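Local atomic coordinates of alpha-rhamnosidase (Dictyoglomus thermophilum, PDB entry 6I60), a protein that probably hydrolyses alpha-L-rhamnosides, releasing their terminal non-reducing alpha-L-rhamnose. Residues I304-G307 with R308-I311; P317-D321 with S322-N326. One frame throughout, in Å; residues are numbered along the deposited sequence.

Interaction 1 (I304-G307 with R308-I311); sequences IYDG and RKEI
OD1 of D306 is gripped by two cationic groups, with NH2 of R308 at 2.8 Å and NZ of K309 also at 2.8 Å. The other carboxylate oxygen, OD2, has two donors as well, both from R308: the side-chain NE reaches D306 OD2 at 3.0 Å, and the backbone N of R308 adds a bond to D306 OD2 at 3.0 Å, on the anti side and tilted out of the carboxylate plane. The arginine thus takes the acid side-on. Its NE and NH2 both point at syn lone pairs, the NH2 bond is almost straight at 175°, and with guanidinium and carboxylate planes only 15° apart this is a nearly flat, two-pronged salt bridge. K309 comes in differently, its NZ sitting above the carboxylate plane. Two torsions bring the charged ends together: CG of D306 lies anti to its backbone N (chi1 -168°), while the arginine chain bends at chi3, turning NE and NH2 back onto the acid. Such a grip should hold the carboxylate against rotation, and two neighbouring cations probably keep it ionised. The backbone bond from K309 N to D306 O, 3.2 Å, is weak. Farther round, CB of E310 rests 3.3 Å from the carbonyl O of G307, and the carboxylate of E310 is salt-bridged to K420. D306 ends the strand 302-306, paired with 288-298 on one side and running parallel to 414-418 on the other; just after it, the bond from R308 N back to D306 OD2 closes an Asx turn, reinforced by the salt-bridge network.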
# COMPACT_ATOMS: atom_id res chain seq x y z
N ILE A 304 17.04 12.05 19.03
CA ILE A 304 18.15 12.88 19.48
C ILE A 304 19.44 12.09 19.32
O ILE A 304 19.54 10.95 19.81
CB ILE A 304 17.95 13.33 20.93
CG1 ILE A 304 16.69 14.19 21.06
CG2 ILE A 304 19.17 14.10 21.43
CD1 ILE A 304 15.93 13.95 22.34
N TYR A 305 20.42 12.68 18.65
CA TYR A 305 21.71 12.04 18.38
C TYR A 305 22.82 12.91 18.97
O TYR A 305 23.11 13.99 18.44
CB TYR A 305 21.91 11.84 16.88
CG TYR A 305 23.09 10.96 16.50
CD1 TYR A 305 24.39 11.44 16.54
CD2 TYR A 305 22.89 9.64 16.10
CE1 TYR A 305 25.46 10.64 16.19
CE2 TYR A 305 23.95 8.83 15.75
CZ TYR A 305 25.24 9.34 15.80
OH TYR A 305 26.30 8.54 15.45
N ASP A 306 23.44 12.44 20.04
CA ASP A 306 24.54 13.14 20.69
C ASP A 306 25.85 12.55 20.18
O ASP A 306 26.24 11.45 20.56
CB ASP A 306 24.44 13.03 22.21
CG ASP A 306 25.38 13.98 22.93
OD1 ASP A 306 25.04 14.42 24.05
OD2 ASP A 306 26.45 14.30 22.37
N GLY A 307 26.52 13.30 19.29
CA GLY A 307 27.76 12.82 18.71
C GLY A 307 28.90 12.69 19.71
O GLY A 307 29.88 11.99 19.43
N ARG A 308 28.80 13.35 20.86
CA ARG A 308 29.84 13.23 21.87
C ARG A 308 29.85 11.86 22.52
O ARG A 308 30.91 11.34 22.86
CB ARG A 308 29.68 14.33 22.92
CG ARG A 308 29.77 15.74 22.35
CD ARG A 308 29.27 16.78 23.35
NE ARG A 308 27.97 16.40 23.91
CZ ARG A 308 27.39 17.03 24.93
NH1 ARG A 308 27.99 18.06 25.51
NH2 ARG A 308 26.21 16.62 25.38
N LYS A 309 28.67 11.25 22.69
CA LYS A 309 28.55 9.91 23.27
C LYS A 309 28.58 8.81 22.21
O LYS A 309 27.89 7.80 22.33
CB LYS A 309 27.26 9.82 24.09
CG LYS A 309 27.06 10.96 25.07
CD LYS A 309 25.88 10.68 26.00
CE LYS A 309 25.52 11.91 26.83
NZ LYS A 309 24.42 12.70 26.22
N GLU A 310 29.39 8.99 21.16
CA GLU A 310 29.45 8.05 20.05
C GLU A 310 30.66 7.14 20.23
O GLU A 310 31.80 7.59 20.09
CB GLU A 310 29.51 8.79 18.72
CG GLU A 310 29.72 7.89 17.52
CD GLU A 310 29.36 8.57 16.22
OE1 GLU A 310 28.32 9.25 16.17
OE2 GLU A 310 30.13 8.42 15.24
N ILE A 311 30.41 5.87 20.53
CA ILE A 311 31.48 4.89 20.68
C ILE A 311 32.11 4.63 19.32
O ILE A 311 31.54 3.93 18.48
CB ILE A 311 30.95 3.58 21.31
CG1 ILE A 311 30.39 3.85 22.70
CG2 ILE A 311 32.06 2.54 21.38
CD1 ILE A 311 28.88 3.83 22.76

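Interaction 2 (P317-D321 with S322-N326); sequences PDFDD and STWEN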
# COMPACT_ATOMS: atom_id res chain seq x y z
N PRO A 317 35.83 -5.88 13.95
CA PRO A 317 36.45 -7.05 14.61
C PRO A 317 37.32 -6.73 15.81
O PRO A 317 36.98 -7.10 16.94
CB PRO A 317 37.28 -7.68 13.48
CG PRO A 317 36.54 -7.32 12.24
CD PRO A 317 35.95 -5.95 12.48
N ASP A 318 38.45 -6.06 15.59
CA ASP A 318 39.39 -5.76 16.66
C ASP A 318 38.85 -4.57 17.46
O ASP A 318 39.13 -3.41 17.15
CB ASP A 318 40.77 -5.49 16.10
CG ASP A 318 41.39 -6.71 15.45
OD1 ASP A 318 41.55 -6.71 14.21
OD2 ASP A 318 41.70 -7.68 16.18
N PHE A 319 38.08 -4.87 18.50
CA PHE A 319 37.52 -3.84 19.36
C PHE A 319 37.41 -4.39 20.77
O PHE A 319 37.04 -5.55 20.97
CB PHE A 319 36.14 -3.37 18.87
CG PHE A 319 35.47 -2.39 19.79
CD1 PHE A 319 34.34 -2.77 20.51
CD2 PHE A 319 35.95 -1.11 19.94
CE1 PHE A 319 33.72 -1.88 21.36
CE2 PHE A 319 35.33 -0.21 20.78
CZ PHE A 319 34.21 -0.59 21.50
N ASP A 320 37.74 -3.55 21.75
CA ASP A 320 37.66 -3.94 23.16
C ASP A 320 36.22 -4.23 23.56
O ASP A 320 35.53 -3.35 24.08
CB ASP A 320 38.26 -2.85 24.05
CG ASP A 320 38.92 -3.41 25.29
OD1 ASP A 320 39.93 -4.13 25.15
OD2 ASP A 320 38.43 -3.13 26.41
N ASP A 321 35.77 -5.46 23.32
CA ASP A 321 34.39 -5.83 23.59
C ASP A 321 34.07 -5.89 25.08
O ASP A 321 32.90 -6.03 25.44
CB ASP A 321 34.07 -7.18 22.95
CG ASP A 321 32.59 -7.40 22.76
OD1 ASP A 321 31.81 -6.45 23.03
OD2 ASP A 321 32.19 -8.51 22.35
N SER A 322 35.08 -5.78 25.96
CA SER A 322 34.83 -5.80 27.39
C SER A 322 34.16 -4.50 27.83
O SER A 322 33.33 -3.95 27.10
CB SER A 322 36.13 -6.02 28.16
OG SER A 322 35.88 -6.72 29.37
N THR A 323 34.50 -4.03 29.04
CA THR A 323 33.94 -2.83 29.68
C THR A 323 32.45 -2.59 29.45
O THR A 323 31.90 -1.58 29.89
CB THR A 323 34.72 -1.57 29.26
OG1 THR A 323 34.18 -0.43 29.94
CG2 THR A 323 34.66 -1.31 27.75
N TRP A 324 31.77 -3.53 28.79
CA TRP A 324 30.34 -3.45 28.52
C TRP A 324 29.60 -4.43 29.42
O TRP A 324 30.13 -5.49 29.77
CB TRP A 324 30.02 -3.76 27.06
CG TRP A 324 30.49 -2.74 26.06
CD1 TRP A 324 31.40 -1.74 26.27
CD2 TRP A 324 30.09 -2.63 24.69
NE1 TRP A 324 31.58 -1.02 25.11
CE2 TRP A 324 30.79 -1.55 24.13
CE3 TRP A 324 29.20 -3.35 23.88
CZ2 TRP A 324 30.63 -1.16 22.80
CZ3 TRP A 324 29.04 -2.96 22.56
CH2 TRP A 324 29.75 -1.88 22.03
N GLU A 325 28.38 -4.08 29.79
CA GLU A 325 27.53 -5.00 30.53
C GLU A 325 26.98 -6.07 29.59
O GLU A 325 26.82 -5.85 28.39
CB GLU A 325 26.38 -4.25 31.21
CG GLU A 325 25.59 -3.33 30.29
CD GLU A 325 24.15 -3.14 30.74
OE1 GLU A 325 23.38 -4.12 30.70
OE2 GLU A 325 23.79 -2.01 31.12
N ASN A 326 26.71 -7.24 30.15
CA ASN A 326 26.18 -8.34 29.36
C ASN A 326 24.67 -8.22 29.21
O ASN A 326 23.98 -7.65 30.06
CB ASN A 326 26.54 -9.68 30.00
CG ASN A 326 28.00 -10.06 29.81
OD1 ASN A 326 28.90 -9.33 30.21
ND2 ASN A 326 28.23 -11.21 29.18
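F319 and W324 meet at an oblique angle, their ring planes 65° apart and the centroid of the phenylalanine ring 5.7 Å from that of the indole's six-membered ring. F319 offers an edge: its CE1 comes within 3.5 Å of W324 CZ2, and its CZ follows at 3.9 Å from the same atom. With CG of F319 anti to the backbone N (chi1 175°), the ring is carried to where CE1 meets the benzo part of the indole. Between these two aromatic residues the chain kinks at an inverse gamma turn centred on D320, part of the surface loop that leads from strand 302-306 into strand 325-329. D321 approaches the indole from another quarter. Its carboxylate stands nearly upright on the ring, planes 84° apart, with OD1 over one face near the rim, 4.1 Å from W324 CE3. Replacing W324 by an alanine would probably cost CE1 of F319 its aromatic neighbour within this loop and open a gap beside the phenyl edge. R180, from strand 171-184, touches both aromatic side chains, and W314 also packs on W324.

Interactions 1 and 2 lie in series on one connection, the first where strand 302-306 ends and the second where the chain returns as strand 325-329; both strands pair with 288-298. Interaction 1 is partly buried, with D306 and G307 enclosed while the two basic residues stay exposed, and it works through charge. Interaction 2 lies at the surface, has no hydrogen bond between its halves and depends on aromatic contact instead. Their centres are 18 Å apart, yet they touch: CG2 of I311 packs against F319 CZ at 3.8 Å and, more loosely, W324 CZ2 at 4.2 Å. That isoleucine joins the polar turn to the aromatic pair.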